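PDB 3JR7: EDD domain protein, DegV family from Ruminococcus gnavus, which is of unknown function in detail but, like other members of the DegV family, probably binds a lipid such as a fatty acid. Local coordinates for residues 239-244 against 269-274; 246-251 against 275-280. All blocks are in the same frame, centred on the assembly; numbering follows the deposited sequence.

Contact 1 of 2, residues 239-244 against 269-274; sequences ADVVNA and ERFAVK
Val-241 sets its CG1 methyl over the ring of Phe-271 in a CH-pi contact between 239-244 and 269-274. The methyl carbon stands 3.9 Å from the centroid of the Phe-271 ring and only 11° off the ring normal, so it sits above the middle of the face and not at the rim. Both partners turn the touching group in between their own backbone N and carbonyl carbon (chi1 54° for Phe-271), which brings methyl and ring together.

The other apolar contacts gather round Ala-244, which buries 74 Å² against the opposing segment, twice the 37 Å² of Val-241. Its CB meets Phe-271 CD1 obliquely at 3.8 Å, and the same methyl lies 4.3 Å from Val-273 CG1, a looser approach. Val-273 CG1 in turn lies in the plane of the Phe-271 ring, at its edge.

Polar contact is slight, for no hydrogen bond crosses between the two segments. Ala-244 CB comes within 3.2 Å of Ala-272 O, and Val-273 CA approaches Ala-244 O at 3.2 Å, with an angle of 156° at the hydrogen, a fairly straight CA-H...O contact.

Val-241 is the first residue to leave helical geometry after helix 226-240, and Phe-271 follows the end of helix 257-270, so the contact joins the exits of two helices at the protein surface. Arg-270 adds a salt bridge from its NE to Asp-235 of helix 226-240. Phe-271 also packs on Val-237 and Ala-238 of that helix, and reaches Leu-249 of strand 248-253, as Val-273 does.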
ATOM      1  N   ALA A 239       7.733   3.997  18.791  1.00 28.56           N
ATOM      2  CA  ALA A 239       8.815   4.996  18.909  1.00 29.17           C
ATOM      3  C   ALA A 239       8.680   6.184  17.939  1.00 29.67           C
ATOM      4  O   ALA A 239       9.176   7.263  18.224  1.00 28.79           O
ATOM      5  CB  ALA A 239      10.182   4.333  18.725  1.00 29.12           C
ATOM      6  N   ASP A 240       8.059   5.954  16.781  1.00 29.72           N
ATOM      7  CA  ASP A 240       7.956   6.961  15.743  1.00 30.04           C
ATOM      8  C   ASP A 240       6.620   7.687  15.801  1.00 29.37           C
ATOM      9  O   ASP A 240       6.520   8.799  15.306  1.00 30.10           O
ATOM     10  CB  ASP A 240       8.088   6.347  14.342  1.00 29.57           C
ATOM     11  CG  ASP A 240       9.466   5.802  14.043  1.00 32.77           C
ATOM     12  OD1 ASP A 240      10.464   6.265  14.663  1.00 33.77           O
ATOM     13  OD2 ASP A 240       9.547   4.892  13.168  1.00 32.13           O
ATOM     14  N   VAL A 241       5.584   7.098  16.360  1.00 29.11           N
ATOM     15  CA  VAL A 241       4.247   7.654  16.115  1.00 28.88           C
ATOM     16  C   VAL A 241       4.097   8.953  16.915  1.00 29.29           C
ATOM     17  O   VAL A 241       4.634   9.055  18.015  1.00 27.75           O
ATOM     18  CB  VAL A 241       3.092   6.646  16.354  1.00 28.65           C
ATOM     19  CG1 VAL A 241       2.861   6.356  17.871  1.00 28.77           C
ATOM     20  CG2 VAL A 241       1.768   7.165  15.703  1.00 27.29           C
ATOM     21  N   VAL A 242       3.467   9.968  16.308  1.00 29.25           N
ATOM     22  CA  VAL A 242       3.103  11.167  17.062  1.00 29.38           C
ATOM     23  C   VAL A 242       1.666  11.496  16.798  1.00 29.02           C
ATOM     24  O   VAL A 242       1.121  11.181  15.710  1.00 28.28           O
ATOM     25  CB  VAL A 242       4.003  12.386  16.705  1.00 30.17           C
ATOM     26  CG1 VAL A 242       5.473  12.154  17.153  1.00 30.02           C
ATOM     27  CG2 VAL A 242       3.938  12.688  15.241  1.00 29.66           C
ATOM     28  N   ASN A 243       1.029  12.100  17.787  1.00 28.96           N
ATOM     29  CA  ASN A 243      -0.372  12.463  17.670  1.00 30.12           C
ATOM     30  C   ASN A 243      -1.255  11.275  17.210  1.00 30.05           C
ATOM     31  O   ASN A 243      -2.125  11.435  16.358  1.00 29.73           O
ATOM     32  CB  ASN A 243      -0.537  13.654  16.696  1.00 29.62           C
ATOM     33  CG  ASN A 243       0.331  14.894  17.093  1.00 33.00           C
ATOM     34  OD1 ASN A 243       1.073  15.455  16.257  1.00 34.46           O
ATOM     35  ND2 ASN A 243       0.229  15.313  18.351  1.00 32.30           N
ATOM     36  N   ALA A 244      -1.049  10.103  17.817  1.00 30.82           N
ATOM     37  CA  ALA A 244      -1.702   8.843  17.395  1.00 30.60           C
ATOM     38  C   ALA A 244      -3.218   8.909  17.531  1.00 30.85           C
ATOM     39  O   ALA A 244      -3.941   8.223  16.807  1.00 30.51           O
ATOM     40  CB  ALA A 244      -1.146   7.653  18.180  1.00 30.64           C
ATOM     41  N   GLU A 269      -1.438  -1.782  23.330  1.00 27.80           N
ATOM     42  CA  GLU A 269      -0.776  -1.668  24.598  1.00 27.88           C
ATOM     43  C   GLU A 269       0.186  -0.463  24.654  1.00 28.12           C
ATOM     44  O   GLU A 269       0.523   0.015  25.757  1.00 28.10           O
ATOM     45  CB  GLU A 269       0.037  -2.933  24.906  1.00 28.27           C
ATOM     46  CG  GLU A 269      -0.710  -4.222  25.069  1.00 29.06           C
ATOM     47  CD  GLU A 269       0.229  -5.396  25.371  1.00 31.45           C
ATOM     48  OE1 GLU A 269       1.254  -5.629  24.650  1.00 29.02           O
ATOM     49  OE2 GLU A 269      -0.067  -6.089  26.353  1.00 33.92           O
ATOM     50  N   ARG A 270       0.680  -0.041  23.497  1.00 27.77           N
ATOM     51  CA  ARG A 270       1.708   0.969  23.389  1.00 28.11           C
ATOM     52  C   ARG A 270       1.212   2.393  23.094  1.00 28.34           C
ATOM     53  O   ARG A 270       1.865   3.313  23.459  1.00 27.61           O
ATOM     54  CB  ARG A 270       2.783   0.545  22.385  1.00 27.68           C
ATOM     55  CG  ARG A 270       3.472  -0.732  22.758  1.00 29.69           C
ATOM     56  CD  ARG A 270       4.155  -1.411  21.646  1.00 34.77           C
ATOM     57  NE  ARG A 270       5.109  -2.332  22.198  1.00 27.75           N
ATOM     58  CZ  ARG A 270       4.786  -3.389  22.911  1.00 26.92           C
ATOM     59  NH1 ARG A 270       5.721  -4.129  23.403  1.00 29.56           N
ATOM     60  NH2 ARG A 270       3.527  -3.690  23.125  1.00 25.82           N
ATOM     61  N   PHE A 271       0.077   2.545  22.433  1.00 28.25           N
ATOM     62  CA  PHE A 271      -0.493   3.877  22.145  1.00 28.19           C
ATOM     63  C   PHE A 271      -1.945   3.775  21.710  1.00 28.46           C
ATOM     64  O   PHE A 271      -2.401   2.743  21.210  1.00 28.34           O
ATOM     65  CB  PHE A 271       0.306   4.642  21.073  1.00 27.66           C
ATOM     66  CG  PHE A 271       0.504   3.879  19.768  1.00 26.57           C
ATOM     67  CD1 PHE A 271      -0.421   3.995  18.723  1.00 25.86           C
ATOM     68  CD2 PHE A 271       1.608   3.078  19.596  1.00 25.32           C
ATOM     69  CE1 PHE A 271      -0.241   3.324  17.508  1.00 24.38           C
ATOM     70  CE2 PHE A 271       1.821   2.393  18.397  1.00 25.91           C
ATOM     71  CZ  PHE A 271       0.881   2.490  17.359  1.00 25.28           C
ATOM     72  N   ALA A 272      -2.661   4.881  21.859  1.00 29.09           N
ATOM     73  CA  ALA A 272      -4.082   4.928  21.532  1.00 29.61           C
ATOM     74  C   ALA A 272      -4.249   5.571  20.151  1.00 29.39           C
ATOM     75  O   ALA A 272      -3.718   6.640  19.888  1.00 30.88           O
ATOM     76  CB  ALA A 272      -4.846   5.764  22.634  1.00 30.24           C
ATOM     77  N   VAL A 273      -5.024   4.957  19.281  1.00 28.78           N
ATOM     78  CA  VAL A 273      -5.286   5.517  17.955  1.00 29.57           C
ATOM     79  C   VAL A 273      -6.735   5.858  17.841  1.00 30.16           C
ATOM     80  O   VAL A 273      -7.497   5.454  18.674  1.00 30.03           O
ATOM     81  CB  VAL A 273      -4.977   4.503  16.849  1.00 29.18           C
ATOM     82  CG1 VAL A 273      -3.492   4.333  16.705  1.00 30.86           C
ATOM     83  CG2 VAL A 273      -5.714   3.195  17.123  1.00 26.92           C
ATOM     84  N   LYS A 274      -7.126   6.566  16.786  1.00 31.61           N
ATOM     85  CA  LYS A 274      -8.505   6.938  16.614  1.00 32.86           C
ATOM     86  C   LYS A 274      -9.295   5.685  16.387  1.00 32.47           C
ATOM     87  O   LYS A 274     -10.372   5.512  16.951  1.00 33.00           O
ATOM     88  CB  LYS A 274      -8.641   7.868  15.413  1.00 34.40           C
ATOM     89  CG  LYS A 274     -10.092   8.372  15.197  1.00 39.32           C
ATOM     90  CD  LYS A 274     -10.311   8.850  13.738  1.00 44.00           C
ATOM     91  CE  LYS A 274      -9.622  10.163  13.463  1.00 46.89           C
ATOM     92  NZ  LYS A 274      -9.238  10.283  12.000  1.00 50.35           N
TER

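Contact 2 of 2, residues 246-251 against 275-280; sequences DKILAI and SSFIVD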
ATOM      1  N   ASP A 246      -5.029  11.198  16.561  1.00 35.86           N
ATOM      2  CA  ASP A 246      -5.576  11.759  15.327  1.00 37.02           C
ATOM      3  C   ASP A 246      -5.553  10.749  14.176  1.00 36.50           C
ATOM      4  O   ASP A 246      -5.979  11.088  13.050  1.00 37.15           O
ATOM      5  CB  ASP A 246      -4.763  12.990  14.884  1.00 37.72           C
ATOM      6  CG  ASP A 246      -4.756  14.111  15.916  1.00 41.97           C
ATOM      7  OD1 ASP A 246      -5.765  14.232  16.664  1.00 44.20           O
ATOM      8  OD2 ASP A 246      -3.734  14.864  15.981  1.00 47.19           O
ATOM      9  N   LYS A 247      -5.060   9.529  14.415  1.00 33.47           N
ATOM     10  CA  LYS A 247      -4.707   8.684  13.298  1.00 32.46           C
ATOM     11  C   LYS A 247      -5.419   7.341  13.302  1.00 30.15           C
ATOM     12  O   LYS A 247      -5.804   6.826  14.347  1.00 28.82           O
ATOM     13  CB  LYS A 247      -3.176   8.495  13.248  1.00 32.53           C
ATOM     14  CG  LYS A 247      -2.501   9.843  13.255  1.00 34.32           C
ATOM     15  CD  LYS A 247      -1.044   9.804  13.098  1.00 33.70           C
ATOM     16  CE  LYS A 247      -0.527  11.237  12.849  1.00 32.78           C
ATOM     17  NZ  LYS A 247       0.961  11.270  12.839  1.00 32.26           N
ATOM     18  N   ILE A 248      -5.587   6.799  12.101  1.00 27.53           N
ATOM     19  CA  ILE A 248      -6.133   5.481  11.916  1.00 26.21           C
ATOM     20  C   ILE A 248      -4.930   4.561  11.679  1.00 25.14           C
ATOM     21  O   ILE A 248      -4.001   4.900  10.933  1.00 24.49           O
ATOM     22  CB  ILE A 248      -7.116   5.455  10.728  1.00 26.89           C
ATOM     23  CG1 ILE A 248      -8.269   6.448  10.978  1.00 28.56           C
ATOM     24  CG2 ILE A 248      -7.611   4.050  10.472  1.00 26.06           C
ATOM     25  CD1 ILE A 248      -9.428   6.383   9.909  1.00 33.16           C
ATOM     26  N   LEU A 249      -4.916   3.415  12.356  1.00 24.14           N
ATOM     27  CA  LEU A 249      -3.864   2.455  12.161  1.00 23.68           C
ATOM     28  C   LEU A 249      -4.386   1.321  11.285  1.00 22.80           C
ATOM     29  O   LEU A 249      -5.491   0.840  11.465  1.00 22.81           O
ATOM     30  CB  LEU A 249      -3.352   1.936  13.510  1.00 23.76           C
ATOM     31  CG  LEU A 249      -2.177   0.974  13.362  1.00 25.73           C
ATOM     32  CD1 LEU A 249      -1.037   1.315  14.371  1.00 28.57           C
ATOM     33  CD2 LEU A 249      -2.702  -0.434  13.504  1.00 28.68           C
ATOM     34  N   ALA A 250      -3.586   0.904  10.326  1.00 21.58           N
ATOM     35  CA  ALA A 250      -3.974  -0.139   9.408  1.00 21.33           C
ATOM     36  C   ALA A 250      -2.998  -1.268   9.456  1.00 21.19           C
ATOM     37  O   ALA A 250      -1.772  -1.068   9.561  1.00 21.12           O
ATOM     38  CB  ALA A 250      -4.120   0.402   7.948  1.00 20.30           C
ATOM     39  N   ILE A 251      -3.546  -2.474   9.363  1.00 21.85           N
ATOM     40  CA  ILE A 251      -2.758  -3.700   9.316  1.00 22.21           C
ATOM     41  C   ILE A 251      -3.198  -4.575   8.138  1.00 21.87           C
ATOM     42  O   ILE A 251      -4.364  -4.898   8.009  1.00 21.80           O
ATOM     43  CB  ILE A 251      -2.886  -4.512  10.617  1.00 22.35           C
ATOM     44  CG1 ILE A 251      -2.415  -3.701  11.814  1.00 23.32           C
ATOM     45  CG2 ILE A 251      -2.076  -5.805  10.549  1.00 21.05           C
ATOM     46  CD1 ILE A 251      -2.980  -4.191  13.120  1.00 22.96           C
ATOM     47  N   SER A 275      -8.750   4.815  15.536  1.00 31.03           N
ATOM     48  CA  SER A 275      -9.332   3.537  15.220  1.00 30.12           C
ATOM     49  C   SER A 275      -8.298   2.734  14.447  1.00 28.40           C
ATOM     50  O   SER A 275      -7.247   3.262  14.031  1.00 26.07           O
ATOM     51  CB  SER A 275     -10.607   3.696  14.359  1.00 30.68           C
ATOM     52  OG  SER A 275     -10.319   4.305  13.106  1.00 30.85           O
ATOM     53  N   SER A 276      -8.595   1.455  14.258  1.00 27.94           N
ATOM     54  CA  SER A 276      -7.746   0.620  13.427  1.00 27.88           C
ATOM     55  C   SER A 276      -8.553  -0.414  12.657  1.00 27.02           C
ATOM     56  O   SER A 276      -9.698  -0.736  13.002  1.00 26.44           O
ATOM     57  CB  SER A 276      -6.665  -0.068  14.276  1.00 27.88           C
ATOM     58  OG  SER A 276      -7.251  -1.049  15.134  1.00 30.47           O
ATOM     59  N   PHE A 277      -7.937  -0.949  11.618  1.00 24.46           N
ATOM     60  CA  PHE A 277      -8.535  -2.007  10.924  1.00 24.10           C
ATOM     61  C   PHE A 277      -7.511  -2.929  10.340  1.00 24.21           C
ATOM     62  O   PHE A 277      -6.340  -2.555  10.174  1.00 22.62           O
ATOM     63  CB  PHE A 277      -9.448  -1.447   9.836  1.00 24.77           C
ATOM     64  CG  PHE A 277      -8.730  -0.699   8.763  1.00 24.04           C
ATOM     65  CD1 PHE A 277      -8.204  -1.370   7.664  1.00 24.87           C
ATOM     66  CD2 PHE A 277      -8.602   0.678   8.834  1.00 25.01           C
ATOM     67  CE1 PHE A 277      -7.541  -0.681   6.659  1.00 24.61           C
ATOM     68  CE2 PHE A 277      -7.950   1.394   7.780  1.00 25.97           C
ATOM     69  CZ  PHE A 277      -7.418   0.701   6.726  1.00 24.04           C
ATOM     70  N   ILE A 278      -7.984  -4.140  10.006  1.00 24.45           N
ATOM     71  CA  ILE A 278      -7.179  -5.207   9.436  1.00 24.08           C
ATOM     72  C   ILE A 278      -7.751  -5.618   8.094  1.00 24.28           C
ATOM     73  O   ILE A 278      -8.985  -5.736   7.955  1.00 26.36           O
ATOM     74  CB  ILE A 278      -7.180  -6.452  10.384  1.00 24.54           C
ATOM     75  CG1 ILE A 278      -6.506  -6.127  11.732  1.00 23.82           C
ATOM     76  CG2 ILE A 278      -6.504  -7.609   9.739  1.00 24.07           C
ATOM     77  CD1 ILE A 278      -6.612  -7.272  12.782  1.00 26.24           C
ATOM     78  N   VAL A 279      -6.895  -5.840   7.112  1.00 23.45           N
ATOM     79  CA  VAL A 279      -7.310  -6.307   5.780  1.00 23.50           C
ATOM     80  C   VAL A 279      -6.419  -7.399   5.268  1.00 23.63           C
ATOM     81  O   VAL A 279      -5.245  -7.496   5.660  1.00 22.77           O
ATOM     82  CB  VAL A 279      -7.275  -5.209   4.695  1.00 23.58           C
ATOM     83  CG1 VAL A 279      -8.353  -4.289   4.915  1.00 25.02           C
ATOM     84  CG2 VAL A 279      -5.865  -4.499   4.636  1.00 21.19           C
ATOM     85  N   ASP A 280      -6.978  -8.194   4.358  1.00 23.64           N
ATOM     86  CA  ASP A 280      -6.232  -9.180   3.608  1.00 24.71           C
ATOM     87  C   ASP A 280      -5.439  -8.474   2.553  1.00 24.41           C
ATOM     88  O   ASP A 280      -5.925  -7.523   1.938  1.00 25.51           O
ATOM     89  CB  ASP A 280      -7.148 -10.199   2.932  1.00 25.08           C
ATOM     90  CG  ASP A 280      -7.875 -11.071   3.949  1.00 26.56           C
ATOM     91  OD1 ASP A 280      -7.225 -11.943   4.517  1.00 25.15           O
ATOM     92  OD2 ASP A 280      -9.050 -10.804   4.227  1.00 29.92           O
TER
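Leu-249 and Ile-251 reach across to Ser-275, Phe-277 and Val-279 through four backbone hydrogen bonds, evidence of a regular parallel pairing. Leu-249 N donates to Ser-275 O (2.9 Å) and Leu-249 O accepts from Phe-277 N (3.0 Å); Ile-251 N donates to Phe-277 O (2.9 Å) and Ile-251 O accepts from Val-279 N (2.8 Å).

On one face of the sheet the Phe-277 ring, its CG between the backbone N and carbonyl carbon (chi1 65°), turns toward the neighbouring strand. Ala-250 CB lies over its face, 3.5 Å from Phe-277 CZ, while Ile-248 CG2 meets the ring edge, 3.8 Å from Phe-277 CE2. A serine in place of Phe-277 would probably open a gap beside Ala-250 CB and leave Ile-248 CG2 without its aromatic neighbour.

Further out on this face, Leu-145 of helix 141-155 touches both Ile-248 and Ala-250. On the other face Ile-251 CB packs on Ile-278 CG1 (4.1 Å), and Gln-264 of helix 257-270 touches both isoleucines and hydrogen-bonds Ser-276 OG. With strand axes 14° apart and that helix linking them, the pair forms a beta-alpha-beta crossover at one edge of its sheet, 275-280 being outermost within the chain.

In the fold
Contact 1 and contact 2 share the connection through helix 257-270. Contact 2 pairs the strands at its two ends, whereas contact 1 joins the turn leaving that helix to the turn leaving helix 226-240. Their centres lie 12 Å apart. Contact 1 is a surface contact, with none of its touching residues buried, and depends on apolar side-chain packing; contact 2 is half buried by the same count and adds a backbone hydrogen-bond ladder, covering 437 Å² against 198 Å². The two meet at Lys-247, whose O lies 2.8 Å from Lys-274 N and whose NZ lies 2.9 Å from Val-242 O, both probable hydrogen bonds.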